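Local structure of Sn-glycerol-3-phosphate ABC transporter substrate-binding protein UspB (Mycobacterium tuberculosis, 4MFI) at residues A[113-124]-A[310-321]; A[202-210]-A[392-400]. The protein probably captures glycerophosphocholine outside the cell membrane and delivers it to an ABC transporter for uptake, as the substrate-binding subunit of that importer. All coordinates share one frame; numbering follows the deposited sequence.

Contact 1: A[113-124]-A[310-321]; sequences VLTALDDLFGQV and AIPAKLSEERKV
Thr115 meets Ile311 through two donors at once: its backbone N and its OG1 both bond to Ile311 O. The N comes in almost along the line of the C=O, at 2.8 Å from Ile311 O, while OG1 arrives from above the carbonyl plane. The hydroxyl gets there because OG1 stands beside its own backbone N and opposite the carbonyl carbon (chi1 -56°). Two residues further along 310-321, Ala313 N bonds to Val113 O, nearly straight at 171°, and a water ties Val113 O to Lys314 N as well. The backbones of Leu114 and Pro312 are thus paired in a single beta bridge, their CA atoms 4.4 Å apart.

Lys320 extends from helix 317-330 to meet the tip of Thr115. Its CB packs at 4.1 Å on Leu120 CD1, the two side chains crossing near a right angle; from there the chain runs fully extended. CD passes Thr115 CG2 at 4.0 Å, CE lies 3.3 Å from Thr115 OG1, and NZ ends on Ala313 O, the carbonyl of its own segment's turn. The ammonium therefore ties the start of the helix back to the bridge.

Farther along helix 118-124, Leu120 CD2 rests on Val321 CG2 at 3.7 Å, and a water joins Gln123 OE1 to Glu317 OE1 near the surface, between the exposed side chains. On the buried side Leu117 CD2 touches Ile311 CD1, and Ile311 also packs on Leu324 and Ile327 of helix 317-330. Ser316 caps that helix, its OG accepting from Arg319 N. Helical segments 118-124 and 317-321, their short axes 69° apart, each follow the bridge in their own segment, just beyond strand 307-310, an alpha/beta packing consistent with a lobe of a periplasmic-binding-protein fold.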
# COMPACT_ATOMS: atom_id res chain seq x y z
N VAL A 113 21.12 -6.84 4.83
CA VAL A 113 21.50 -5.52 5.33
C VAL A 113 20.50 -4.86 6.29
O VAL A 113 20.70 -3.72 6.70
CB VAL A 113 21.85 -4.54 4.18
CG1 VAL A 113 22.92 -5.13 3.28
CG2 VAL A 113 20.59 -4.17 3.39
N LEU A 114 19.42 -5.57 6.64
CA LEU A 114 18.46 -5.08 7.62
C LEU A 114 18.44 -5.94 8.89
O LEU A 114 18.67 -7.15 8.84
CB LEU A 114 17.05 -5.04 7.04
CG LEU A 114 16.81 -4.17 5.80
CD1 LEU A 114 15.33 -4.24 5.45
CD2 LEU A 114 17.25 -2.74 6.03
N THR A 115 18.14 -5.30 10.01
CA THR A 115 18.03 -6.01 11.29
C THR A 115 16.68 -6.70 11.41
O THR A 115 15.64 -6.07 11.21
CB THR A 115 18.17 -5.01 12.46
OG1 THR A 115 19.40 -4.29 12.33
CG2 THR A 115 18.14 -5.73 13.80
N ALA A 116 16.69 -7.99 11.74
CA ALA A 116 15.46 -8.67 12.15
C ALA A 116 15.09 -8.13 13.53
O ALA A 116 15.91 -8.16 14.45
CB ALA A 116 15.67 -10.18 12.19
N LEU A 117 13.86 -7.64 13.66
CA LEU A 117 13.48 -6.79 14.79
C LEU A 117 12.89 -7.51 16.00
O LEU A 117 12.71 -6.89 17.05
CB LEU A 117 12.48 -5.73 14.34
CG LEU A 117 12.99 -4.75 13.28
CD1 LEU A 117 11.89 -3.79 12.85
CD2 LEU A 117 14.20 -3.99 13.80
N ASP A 118 12.58 -8.79 15.88
CA ASP A 118 11.78 -9.47 16.90
C ASP A 118 12.39 -9.49 18.30
O ASP A 118 11.69 -9.25 19.29
CB ASP A 118 11.44 -10.88 16.44
CG ASP A 118 10.79 -10.88 15.08
OD1 ASP A 118 11.54 -10.76 14.08
OD2 ASP A 118 9.55 -10.96 15.00
N ASP A 119 13.69 -9.77 18.39
CA ASP A 119 14.36 -9.76 19.68
C ASP A 119 14.32 -8.37 20.29
O ASP A 119 14.02 -8.21 21.47
CB ASP A 119 15.80 -10.25 19.55
CG ASP A 119 15.89 -11.75 19.36
OD1 ASP A 119 14.87 -12.44 19.58
OD2 ASP A 119 16.99 -12.25 19.02
N LEU A 120 14.61 -7.36 19.47
CA LEU A 120 14.54 -5.97 19.93
C LEU A 120 13.13 -5.55 20.36
O LEU A 120 12.99 -4.83 21.35
CB LEU A 120 15.11 -5.01 18.87
CG LEU A 120 16.63 -4.99 18.70
CD1 LEU A 120 17.02 -4.33 17.38
CD2 LEU A 120 17.28 -4.27 19.86
N PHE A 121 12.11 -5.98 19.63
CA PHE A 121 10.72 -5.74 20.02
C PHE A 121 10.51 -6.16 21.48
O PHE A 121 9.94 -5.43 22.28
CB PHE A 121 9.74 -6.56 19.16
CG PHE A 121 9.50 -6.02 17.77
CD1 PHE A 121 9.81 -4.71 17.43
CD2 PHE A 121 8.92 -6.84 16.81
CE1 PHE A 121 9.56 -4.24 16.14
CE2 PHE A 121 8.66 -6.38 15.53
CZ PHE A 121 8.99 -5.07 15.19
N GLY A 122 10.98 -7.36 21.81
CA GLY A 122 10.77 -7.92 23.13
C GLY A 122 11.64 -7.29 24.19
O GLY A 122 11.28 -7.27 25.36
N GLN A 123 12.80 -6.78 23.78
CA GLN A 123 13.73 -6.15 24.71
C GLN A 123 13.24 -4.76 25.11
O GLN A 123 13.29 -4.38 26.29
CB GLN A 123 15.12 -6.05 24.06
CG GLN A 123 16.16 -5.28 24.87
CD GLN A 123 17.51 -5.21 24.17
OE1 GLN A 123 17.81 -6.02 23.29
NE2 GLN A 123 18.32 -4.24 24.56
N VAL A 124 12.74 -4.02 24.13
CA VAL A 124 12.28 -2.65 24.31
C VAL A 124 10.83 -2.63 24.81
O VAL A 124 10.36 -1.64 25.36
CB VAL A 124 12.48 -1.85 22.98
CG1 VAL A 124 11.85 -0.46 23.04
CG2 VAL A 124 13.97 -1.73 22.66
N ALA A 310 12.79 0.75 8.87
CA ALA A 310 13.71 -0.36 9.10
C ALA A 310 15.01 0.12 9.74
O ALA A 310 15.34 1.31 9.67
CB ALA A 310 14.01 -1.07 7.78
N ILE A 311 15.75 -0.81 10.33
CA ILE A 311 17.02 -0.51 10.99
C ILE A 311 18.13 -1.30 10.31
O ILE A 311 18.11 -2.53 10.32
CB ILE A 311 16.96 -0.91 12.48
CG1 ILE A 311 15.80 -0.21 13.20
CG2 ILE A 311 18.29 -0.63 13.19
CD1 ILE A 311 15.63 -0.66 14.65
N PRO A 312 19.10 -0.60 9.69
CA PRO A 312 20.20 -1.32 9.04
C PRO A 312 20.97 -2.25 9.98
O PRO A 312 21.15 -1.95 11.17
CB PRO A 312 21.11 -0.18 8.56
CG PRO A 312 20.15 0.95 8.31
CD PRO A 312 19.16 0.85 9.45
N ALA A 313 21.43 -3.37 9.43
CA ALA A 313 22.17 -4.37 10.19
C ALA A 313 23.53 -3.87 10.68
O ALA A 313 24.03 -4.34 11.70
CB ALA A 313 22.35 -5.64 9.36
N LYS A 314 24.14 -2.93 9.95
CA LYS A 314 25.51 -2.52 10.29
C LYS A 314 25.57 -1.35 11.28
O LYS A 314 26.41 -0.45 11.16
CB LYS A 314 26.34 -2.24 9.04
CG LYS A 314 25.91 -1.03 8.24
CD LYS A 314 27.06 -0.53 7.38
CE LYS A 314 27.70 -1.66 6.59
NZ LYS A 314 28.65 -1.17 5.56
N LEU A 315 24.68 -1.37 12.26
CA LEU A 315 24.75 -0.45 13.39
C LEU A 315 25.28 -1.22 14.59
O LEU A 315 25.12 -2.44 14.67
CB LEU A 315 23.36 0.08 13.75
CG LEU A 315 22.49 0.80 12.72
CD1 LEU A 315 21.30 1.44 13.44
CD2 LEU A 315 23.26 1.83 11.92
N SER A 316 25.91 -0.52 15.53
CA SER A 316 26.23 -1.12 16.82
C SER A 316 24.93 -1.50 17.52
O SER A 316 23.86 -0.98 17.18
CB SER A 316 27.01 -0.14 17.69
OG SER A 316 26.18 0.93 18.11
N GLU A 317 25.01 -2.42 18.48
CA GLU A 317 23.82 -2.83 19.21
C GLU A 317 23.15 -1.66 19.92
O GLU A 317 21.92 -1.55 19.91
CB GLU A 317 24.12 -3.96 20.21
CG GLU A 317 23.91 -5.36 19.63
CD GLU A 317 22.48 -5.60 19.17
OE1 GLU A 317 21.54 -4.97 19.72
OE2 GLU A 317 22.28 -6.43 18.25
N GLU A 318 23.95 -0.78 20.52
CA GLU A 318 23.40 0.40 21.19
C GLU A 318 22.61 1.26 20.22
O GLU A 318 21.50 1.71 20.54
CB GLU A 318 24.51 1.23 21.85
CG GLU A 318 24.03 2.61 22.33
CD GLU A 318 25.02 3.31 23.25
OE1 GLU A 318 25.79 2.62 23.95
OE2 GLU A 318 25.02 4.56 23.28
N ARG A 319 23.15 1.49 19.03
CA ARG A 319 22.45 2.31 18.05
C ARG A 319 21.17 1.64 17.55
O ARG A 319 20.19 2.32 17.26
CB ARG A 319 23.36 2.71 16.88
CG ARG A 319 24.51 3.62 17.30
CD ARG A 319 25.19 4.30 16.12
NE ARG A 319 24.34 5.33 15.52
CZ ARG A 319 24.31 6.60 15.92
NH1 ARG A 319 25.08 7.00 16.93
NH2 ARG A 319 23.51 7.46 15.32
N LYS A 320 21.17 0.31 17.46
CA LYS A 320 19.96 -0.41 17.06
C LYS A 320 18.84 -0.23 18.08
O LYS A 320 17.68 -0.00 17.72
CB LYS A 320 20.23 -1.90 16.84
CG LYS A 320 21.06 -2.19 15.61
CD LYS A 320 21.21 -3.68 15.39
CE LYS A 320 22.13 -3.93 14.22
NZ LYS A 320 22.41 -5.38 14.02
N VAL A 321 19.18 -0.33 19.36
CA VAL A 321 18.21 -0.13 20.42
C VAL A 321 17.63 1.28 20.33
O VAL A 321 16.41 1.45 20.39
CB VAL A 321 18.84 -0.37 21.80
CG1 VAL A 321 17.91 0.08 22.91
CG2 VAL A 321 19.18 -1.84 21.95
O HOH W 1 23.33 -2.58 7.06
O HOH W 2 15.06 -3.57 10.08
O HOH W 3 20.47 -5.38 22.12

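Contact 2: A[202-210]-A[392-400]; sequences NADLISWTF and DRIISAGLE
Ser396 OG lies between the two segments and takes Ser207 N as a donor at 2.9 Å, while giving its own proton to Asp392 O one helical turn back. Asp392 O already accepts Ser396 N, and the two donors come at it from opposite faces of its plane. Ser207 OG also lies 3.0 Å from Asp392 O; its torsion, with OG tucked between backbone N and carbonyl carbon (chi1 70°), turns it toward helix 391-405, and Arg385 donates to it from outside.

The short helix 206-209 is thus set against helix 391-405 of this solute-binding-protein fold, with an Asx turn ahead of it in which Asn202 OD1 accepts Asp204 N. That turn presents Ala203 N to Glu400 OE2 at 2.9 Å, from above the carboxylate plane.

At the exposed end, Arg393 bends at chi2 and chi3 to bring NH1 and NH2 end-on to a single oxygen, Asp204 OD1, which lies in the guanidinium plane; Ala203 O sits over one face of the same group. At the buried end, Leu399 CD2 lies over the Phe210 ring, 4.1 Å from its centroid, a CH-pi contact, and Ile206 CG2 packs on Leu399 CB.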
# COMPACT_ATOMS: atom_id res chain seq x y z
N ASN A 202 -3.79 2.90 -14.46
CA ASN A 202 -2.84 2.52 -15.51
C ASN A 202 -1.66 1.76 -14.93
O ASN A 202 -1.71 1.31 -13.78
CB ASN A 202 -2.40 3.74 -16.34
CG ASN A 202 -1.54 4.72 -15.55
OD1 ASN A 202 -1.08 4.44 -14.44
ND2 ASN A 202 -1.28 5.87 -16.16
N ALA A 203 -0.59 1.62 -15.70
CA ALA A 203 0.53 0.77 -15.29
C ALA A 203 1.27 1.27 -14.05
O ALA A 203 2.12 0.56 -13.50
CB ALA A 203 1.50 0.56 -16.43
N ASP A 204 0.98 2.49 -13.60
CA ASP A 204 1.62 2.95 -12.37
C ASP A 204 1.02 2.37 -11.09
O ASP A 204 1.65 2.43 -10.04
CB ASP A 204 1.64 4.47 -12.30
CG ASP A 204 2.84 5.07 -13.03
OD1 ASP A 204 3.89 4.39 -13.13
OD2 ASP A 204 2.73 6.21 -13.50
N LEU A 205 -0.19 1.80 -11.17
CA LEU A 205 -0.86 1.31 -9.97
C LEU A 205 -1.71 0.06 -10.15
O LEU A 205 -2.17 -0.52 -9.17
CB LEU A 205 -1.72 2.41 -9.36
CG LEU A 205 -1.93 2.35 -7.85
CD1 LEU A 205 -0.61 2.48 -7.13
CD2 LEU A 205 -2.88 3.44 -7.41
N ILE A 206 -1.92 -0.38 -11.39
CA ILE A 206 -2.90 -1.43 -11.62
C ILE A 206 -2.53 -2.79 -11.00
O ILE A 206 -3.42 -3.50 -10.53
CB ILE A 206 -3.26 -1.57 -13.13
CG1 ILE A 206 -4.46 -2.49 -13.35
CG2 ILE A 206 -2.05 -2.07 -13.92
CD1 ILE A 206 -5.73 -2.00 -12.68
N SER A 207 -1.25 -3.16 -10.94
CA SER A 207 -0.96 -4.43 -10.26
C SER A 207 -1.33 -4.39 -8.78
O SER A 207 -1.65 -5.41 -8.19
CB SER A 207 0.48 -4.91 -10.44
OG SER A 207 1.39 -4.09 -9.73
N TRP A 208 -1.30 -3.19 -8.19
CA TRP A 208 -1.72 -3.03 -6.81
C TRP A 208 -3.24 -3.11 -6.66
O TRP A 208 -3.74 -3.88 -5.84
CB TRP A 208 -1.21 -1.71 -6.26
CG TRP A 208 -1.37 -1.52 -4.78
CD1 TRP A 208 -0.88 -2.33 -3.78
CD2 TRP A 208 -2.02 -0.43 -4.12
NE1 TRP A 208 -1.20 -1.81 -2.55
CE2 TRP A 208 -1.90 -0.64 -2.73
CE3 TRP A 208 -2.70 0.72 -4.57
CZ2 TRP A 208 -2.41 0.26 -1.79
CZ3 TRP A 208 -3.22 1.60 -3.64
CH2 TRP A 208 -3.07 1.36 -2.26
N THR A 209 -3.96 -2.33 -7.46
CA THR A 209 -5.41 -2.27 -7.32
C THR A 209 -6.13 -3.51 -7.85
O THR A 209 -7.20 -3.85 -7.35
CB THR A 209 -6.03 -1.01 -7.96
OG1 THR A 209 -5.79 -1.02 -9.37
CG2 THR A 209 -5.46 0.27 -7.33
N PHE A 210 -5.57 -4.18 -8.85
CA PHE A 210 -6.19 -5.40 -9.39
C PHE A 210 -6.03 -6.58 -8.44
O PHE A 210 -6.75 -7.57 -8.54
CB PHE A 210 -5.59 -5.74 -10.76
CG PHE A 210 -6.11 -7.02 -11.36
CD1 PHE A 210 -7.37 -7.09 -11.93
CD2 PHE A 210 -5.32 -8.17 -11.37
CE1 PHE A 210 -7.84 -8.27 -12.48
CE2 PHE A 210 -5.78 -9.36 -11.92
CZ PHE A 210 -7.05 -9.41 -12.48
N ASP A 392 5.83 -5.94 -9.71
CA ASP A 392 4.78 -4.93 -9.79
C ASP A 392 4.73 -4.27 -11.17
O ASP A 392 3.65 -4.09 -11.73
CB ASP A 392 4.96 -3.86 -8.71
CG ASP A 392 6.27 -3.10 -8.83
OD1 ASP A 392 7.32 -3.75 -9.03
OD2 ASP A 392 6.25 -1.85 -8.74
N ARG A 393 5.89 -3.94 -11.72
CA ARG A 393 5.95 -3.22 -12.98
C ARG A 393 5.63 -4.12 -14.17
O ARG A 393 4.96 -3.70 -15.13
CB ARG A 393 7.34 -2.58 -13.16
CG ARG A 393 7.77 -1.65 -12.01
CD ARG A 393 6.84 -0.46 -11.82
NE ARG A 393 6.61 0.26 -13.07
CZ ARG A 393 5.91 1.39 -13.16
NH1 ARG A 393 5.40 1.95 -12.07
NH2 ARG A 393 5.73 1.97 -14.34
N ILE A 394 6.12 -5.35 -14.12
CA ILE A 394 5.90 -6.31 -15.20
C ILE A 394 4.43 -6.75 -15.24
O ILE A 394 3.80 -6.79 -16.31
CB ILE A 394 6.85 -7.52 -15.06
CG1 ILE A 394 8.30 -7.06 -15.22
CG2 ILE A 394 6.49 -8.61 -16.06
CD1 ILE A 394 9.33 -8.11 -14.84
N ILE A 395 3.86 -7.06 -14.08
CA ILE A 395 2.43 -7.39 -14.03
C ILE A 395 1.57 -6.20 -14.47
O ILE A 395 0.61 -6.36 -15.24
CB ILE A 395 2.02 -7.90 -12.63
CG1 ILE A 395 2.72 -9.24 -12.35
CG2 ILE A 395 0.51 -8.05 -12.53
CD1 ILE A 395 2.64 -9.70 -10.89
N SER A 396 1.91 -5.00 -14.00
CA SER A 396 1.17 -3.81 -14.40
C SER A 396 1.22 -3.59 -15.90
O SER A 396 0.21 -3.21 -16.50
CB SER A 396 1.69 -2.56 -13.70
OG SER A 396 1.25 -2.51 -12.36
N ALA A 397 2.39 -3.79 -16.51
CA ALA A 397 2.50 -3.60 -17.95
C ALA A 397 1.59 -4.57 -18.70
O ALA A 397 0.97 -4.20 -19.69
CB ALA A 397 3.95 -3.75 -18.41
N GLY A 398 1.50 -5.80 -18.20
CA GLY A 398 0.63 -6.78 -18.82
C GLY A 398 -0.84 -6.42 -18.69
O GLY A 398 -1.60 -6.51 -19.65
N LEU A 399 -1.24 -6.00 -17.49
CA LEU A 399 -2.61 -5.56 -17.28
C LEU A 399 -2.94 -4.33 -18.13
O LEU A 399 -4.04 -4.21 -18.67
CB LEU A 399 -2.86 -5.28 -15.80
CG LEU A 399 -2.89 -6.54 -14.93
CD1 LEU A 399 -2.74 -6.17 -13.46
CD2 LEU A 399 -4.18 -7.32 -15.17
N GLU A 400 -1.97 -3.43 -18.29
CA GLU A 400 -2.21 -2.25 -19.11
C GLU A 400 -2.35 -2.62 -20.59
O GLU A 400 -3.13 -2.01 -21.30
CB GLU A 400 -1.12 -1.19 -18.90
CG GLU A 400 -1.53 0.18 -19.43
CD GLU A 400 -0.41 1.20 -19.35
OE1 GLU A 400 0.58 1.06 -20.09
OE2 GLU A 400 -0.53 2.15 -18.54
O HOH W 4 3.14 -0.68 -11.28

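Contacts 1 and 2 lie on opposite sides of the chain's centre, their own centres 34 Å apart and their nearest atoms about 17 Å apart, so they do not touch. Their segments alternate along the sequence: 113-124, 202-210, 310-321, 392-400. Segment 310-321 of contact 1 begins on the last residue of strand 307-310, which pairs in the mixed sheet with strands 97-101 and 144-160. Contact 2 sets a turn and the short helix 206-209 against helix 391-405; from it Trp208 packs against strand 144-160, so both contacts touch that long strand, at different points along it. Each contact joins parts more than 180 residues apart, and the chain passes back and forth between them, as expected of a two-lobed binding protein.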